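Local coordinates for antifreeze protein (Marinomonas primoryensis, PDB 3P4G) that binds ice through anchored clathrate waters, acting as a hyperactive, calcium-dependent antifreeze in the form of a right-handed beta-helix, at residues I143-G146 with G147-A151; L162-G165 with H166-G170. All blocks are in the same frame, centred on the assembly; numbering follows the deposited sequence.

Contact 1: I143-G146 with G147-A151; sequences IQIG and GDVNA. With MG (magnesium ion), chain S.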
loop_
_atom_site.group_PDB
_atom_site.type_symbol
_atom_site.label_atom_id
_atom_site.label_comp_id
_atom_site.label_asym_id
_atom_site.label_seq_id
_atom_site.Cartn_x
_atom_site.Cartn_y
_atom_site.Cartn_z
ATOM N N ILE A 143 -1.007 2.060 -8.753
ATOM C CA ILE A 143 0.435 1.761 -8.533
ATOM C C ILE A 143 0.624 0.227 -8.403
ATOM O O ILE A 143 -0.050 -0.437 -7.579
ATOM C CB ILE A 143 1.019 2.468 -7.291
ATOM C CG1 ILE A 143 0.780 4.004 -7.360
ATOM C CG2 ILE A 143 2.502 2.184 -7.137
ATOM C CD1 ILE A 143 -0.390 4.427 -6.514
ATOM N N GLN A 144 1.520 -0.333 -9.214
ATOM C CA GLN A 144 1.822 -1.724 -9.088
ATOM C C GLN A 144 3.347 -1.852 -8.963
ATOM O O GLN A 144 4.104 -1.294 -9.786
ATOM C CB GLN A 144 1.380 -2.460 -10.334
ATOM C CG GLN A 144 1.674 -3.939 -10.235
ATOM C CD GLN A 144 0.866 -4.832 -11.157
ATOM O OE1 GLN A 144 -0.337 -4.613 -11.393
ATOM N NE2 GLN A 144 1.532 -5.867 -11.694
ATOM N N ILE A 145 3.759 -2.553 -7.918
ATOM C CA ILE A 145 5.199 -2.780 -7.609
ATOM C C ILE A 145 5.366 -4.280 -7.552
ATOM O O ILE A 145 4.774 -4.932 -6.673
ATOM C CB ILE A 145 5.601 -2.152 -6.213
ATOM C CG1 ILE A 145 5.160 -0.710 -6.048
ATOM C CG2 ILE A 145 7.170 -2.362 -5.909
ATOM C CD1 ILE A 145 5.747 0.327 -7.068
ATOM N N GLY A 146 6.181 -4.843 -8.448
ATOM C CA GLY A 146 6.325 -6.291 -8.550
ATOM C C GLY A 146 7.083 -6.857 -7.361
ATOM O O GLY A 146 6.753 -7.938 -6.889
ATOM N N GLY A 147 8.047 -6.073 -6.865
ATOM C CA GLY A 147 8.881 -6.504 -5.718
ATOM C C GLY A 147 8.453 -5.875 -4.399
ATOM O O GLY A 147 7.278 -5.906 -4.007
ATOM N N ASP A 148 9.430 -5.312 -3.692
ATOM C CA ASP A 148 9.228 -4.762 -2.360
ATOM C C ASP A 148 9.054 -3.263 -2.445
ATOM O O ASP A 148 9.532 -2.632 -3.406
ATOM C CB ASP A 148 10.521 -4.983 -1.566
ATOM C CG ASP A 148 10.840 -6.435 -1.349
ATOM O OD1 ASP A 148 9.926 -7.218 -1.098
ATOM O OD2 ASP A 148 12.039 -6.811 -1.361
ATOM N N VAL A 149 8.365 -2.717 -1.451
ATOM C CA VAL A 149 8.333 -1.277 -1.220
ATOM C C VAL A 149 9.310 -1.013 -0.054
ATOM O O VAL A 149 9.031 -1.356 1.108
ATOM C CB VAL A 149 6.928 -0.784 -0.892
ATOM C CG1 VAL A 149 6.990 0.739 -0.399
ATOM C CG2 VAL A 149 6.021 -0.889 -2.145
ATOM N N ASN A 150 10.476 -0.443 -0.374
ATOM C CA ASN A 150 11.556 -0.260 0.649
ATOM C C ASN A 150 11.656 1.164 1.184
ATOM O O ASN A 150 12.300 1.440 2.230
ATOM C CB ASN A 150 12.878 -0.683 0.068
ATOM C CG ASN A 150 12.923 -2.137 -0.173
ATOM O OD1 ASN A 150 12.335 -2.899 0.584
ATOM N ND2 ASN A 150 13.633 -2.548 -1.214
ATOM N N ALA A 151 11.002 2.073 0.496
ATOM C CA ALA A 151 11.092 3.471 0.819
ATOM C C ALA A 151 9.690 4.078 1.085
ATOM O O ALA A 151 8.739 3.326 1.399
ATOM C CB ALA A 151 11.839 4.189 -0.352
HETATM MG MG MG S . 12.907 -8.552 -1.122
HETATM O O HOH W 1 11.115 -9.591 -1.287
HETATM O O HOH W 2 12.346 -8.496 0.868
HETATM O O HOH W 3 13.900 -10.185 -0.648
HETATM O O HOH W 4 13.882 -8.450 -2.912
HETATM O O HOH W 5 14.628 -7.661 -0.359
#

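Contact 2: L162-G165 with H166-G170; sequences LIIG and HDVSG. With MG (magnesium ion), chain T.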
loop_
_atom_site.group_PDB
_atom_site.type_symbol
_atom_site.label_atom_id
_atom_site.label_comp_id
_atom_site.label_asym_id
_atom_site.label_seq_id
_atom_site.Cartn_x
_atom_site.Cartn_y
_atom_site.Cartn_z
ATOM N N LEU A 162 -3.116 0.310 -4.885
ATOM C CA LEU A 162 -1.710 -0.094 -4.739
ATOM C C LEU A 162 -1.649 -1.623 -4.656
ATOM O O LEU A 162 -2.261 -2.213 -3.755
ATOM C CB LEU A 162 -1.106 0.544 -3.489
ATOM C CG LEU A 162 0.316 0.056 -3.133
ATOM C CD1 LEU A 162 1.295 0.278 -4.311
ATOM C CD2 LEU A 162 0.765 0.805 -1.883
ATOM N N ILE A 163 -0.914 -2.259 -5.580
ATOM C CA ILE A 163 -0.728 -3.705 -5.548
ATOM C C ILE A 163 0.798 -3.958 -5.497
ATOM O O ILE A 163 1.534 -3.452 -6.364
ATOM C CB ILE A 163 -1.262 -4.436 -6.807
ATOM C CG1 ILE A 163 -2.758 -4.295 -6.996
ATOM C CG2 ILE A 163 -0.960 -5.951 -6.704
ATOM C CD1 ILE A 163 -3.309 -5.209 -8.163
ATOM N N ILE A 164 1.248 -4.588 -4.413
ATOM C CA ILE A 164 2.700 -4.930 -4.163
ATOM C C ILE A 164 2.860 -6.414 -4.220
ATOM O O ILE A 164 2.180 -7.146 -3.512
ATOM C CB ILE A 164 3.055 -4.449 -2.781
ATOM C CG1 ILE A 164 2.861 -2.958 -2.797
ATOM C CG2 ILE A 164 4.525 -4.907 -2.344
ATOM C CD1 ILE A 164 2.694 -2.339 -1.392
ATOM N N GLY A 165 3.812 -6.881 -5.024
ATOM C CA GLY A 165 4.023 -8.327 -5.118
ATOM C C GLY A 165 4.632 -8.960 -3.877
ATOM O O GLY A 165 4.283 -10.065 -3.496
ATOM N N HIS A 166 5.650 -8.299 -3.350
ATOM C CA HIS A 166 6.386 -8.851 -2.215
ATOM C C HIS A 166 6.144 -8.114 -0.874
ATOM O O HIS A 166 4.993 -8.021 -0.414
ATOM C CB HIS A 166 7.879 -9.000 -2.574
ATOM C CG HIS A 166 8.139 -9.860 -3.778
ATOM N ND1 HIS A 166 9.370 -9.909 -4.406
ATOM C CD2 HIS A 166 7.335 -10.709 -4.466
ATOM C CE1 HIS A 166 9.312 -10.760 -5.420
ATOM N NE2 HIS A 166 8.088 -11.264 -5.478
ATOM N N ASP A 167 7.195 -7.540 -0.246
ATOM C CA ASP A 167 7.078 -7.051 1.152
ATOM C C ASP A 167 6.952 -5.531 1.205
ATOM O O ASP A 167 7.316 -4.816 0.242
ATOM C CB ASP A 167 8.373 -7.366 1.946
ATOM C CG ASP A 167 8.638 -8.842 2.095
ATOM O OD1 ASP A 167 7.712 -9.659 2.018
ATOM O OD2 ASP A 167 9.811 -9.192 2.311
ATOM N N VAL A 168 6.462 -5.055 2.333
ATOM C CA VAL A 168 6.575 -3.616 2.641
ATOM C C VAL A 168 7.593 -3.488 3.775
ATOM O O VAL A 168 7.400 -4.020 4.875
ATOM C CB VAL A 168 5.241 -3.027 3.102
ATOM C CG1 VAL A 168 5.425 -1.547 3.524
ATOM C CG2 VAL A 168 4.144 -3.098 2.004
ATOM N N SER A 169 8.664 -2.741 3.506
ATOM C CA SER A 169 9.654 -2.440 4.546
ATOM C C SER A 169 9.680 -0.941 4.790
ATOM O O SER A 169 10.153 -0.488 5.850
ATOM C CB SER A 169 11.043 -2.932 4.133
ATOM O OG SER A 169 11.159 -4.370 4.181
ATOM N N GLY A 170 9.200 -0.150 3.833
ATOM C CA GLY A 170 9.076 1.294 4.011
ATOM C C GLY A 170 7.710 1.717 4.548
ATOM O O GLY A 170 6.989 0.911 5.189
HETATM MG MG MG T . 10.257 -10.970 3.245
HETATM O O HOH W 6 8.721 -11.998 2.564
HETATM O O HOH W 7 11.843 -9.407 3.939
HETATM O O HOH W 8 11.493 -12.463 4.040
HETATM O O HOH W 9 9.641 -10.655 5.485
#

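Contact 1: I143-G146 with G147-A151
I145 meets V149 across a corner of the right-handed beta-helix, where strand 142-145 ends and the chain turns through G146 and G147 toward strand 153-154. The apolar part of this local contact is small: I145 CG1 lies 4.0 Å from V149 CG2, the two side chains crossing at about a right angle. CG1 sits beside the backbone N of I145 (chi1 -50°), which leaves CG2 to point along the turn, and CG2 comes within 3.5 Å of D148 O. I126 and I164, from the coils before and after, pack on I145 and V149 respectively. No hydrogen bond runs between 143-146 and 147-151.

The polar part belongs to D148, whose CB leads away from the strand to a magnesium ion. Its two carboxylate oxygens divide the work. OD2 binds the metal directly at 2.0 Å, while OD1 takes a hydrogen bond from D167 N of the next coil and another, of 2.7 Å, from water 1, itself a metal ligand. Five waters complete an octahedral shell in which water 3 stands opposite D148 OD2, the OD2-magnesium-water angle being about 172°.

Contact 2: L162-G165 with H166-G170
The side chains of I164 and V168 meet at roughly a right angle on the inner side of a beta-helix corner, as the chain leaves strand 161-164. I164 carries its ethyl arm outstretched (chi2 160°), and this brings CD1 to 3.8 Å from V168 CG2. Its CG2 branch bends along the turn instead, 3.7 Å from H166 O. V168 also leans on V183 of the following coil.

H166 goes the other way. Its CG is beside its own backbone N, anti to the carbonyl carbon (chi1 -58°), and the imidazole folds back along the G165 peptide; the G165 carbonyl oxygen lies at the ring edge, near the ring plane, with O 3.3 Å from H166 CD2. R185 touches the histidine from the next coil.

D167 points away from the strand and binds a magnesium ion through OD2 at 2.1 Å, beside four waters. Its OD1 accepts a hydrogen bond from water 6, 2.6 Å away, and one from T186 N, while N188 ND2 reaches OD2 weakly. A carboxylate held by metal, metal-bound water and backbone amide has little freedom to rotate, and these partners would probably stabilise its negative charge.

Overall arrangement
Contacts 1 and 2 occupy equivalent corners of successive coils of the beta-helix, 19 residues apart in sequence, with their centres about 5 Å apart. Strands 142-145 and 161-164 are parallel neighbours, and the coils are joined by probable backbone hydrogen bonds from G165 N to I145 O (2.7 Å) and from S169 N to V149 O (2.8 Å). Both are largely buried: each puts an isoleucine and a valine inside and sends an aspartate outward to its own magnesium ion. They differ at the turn, where G147 of contact 1 is matched in contact 2 by the partly exposed H166 while the preceding glycine is kept, and at the metal, with six ligands modelled in the first and five in the second.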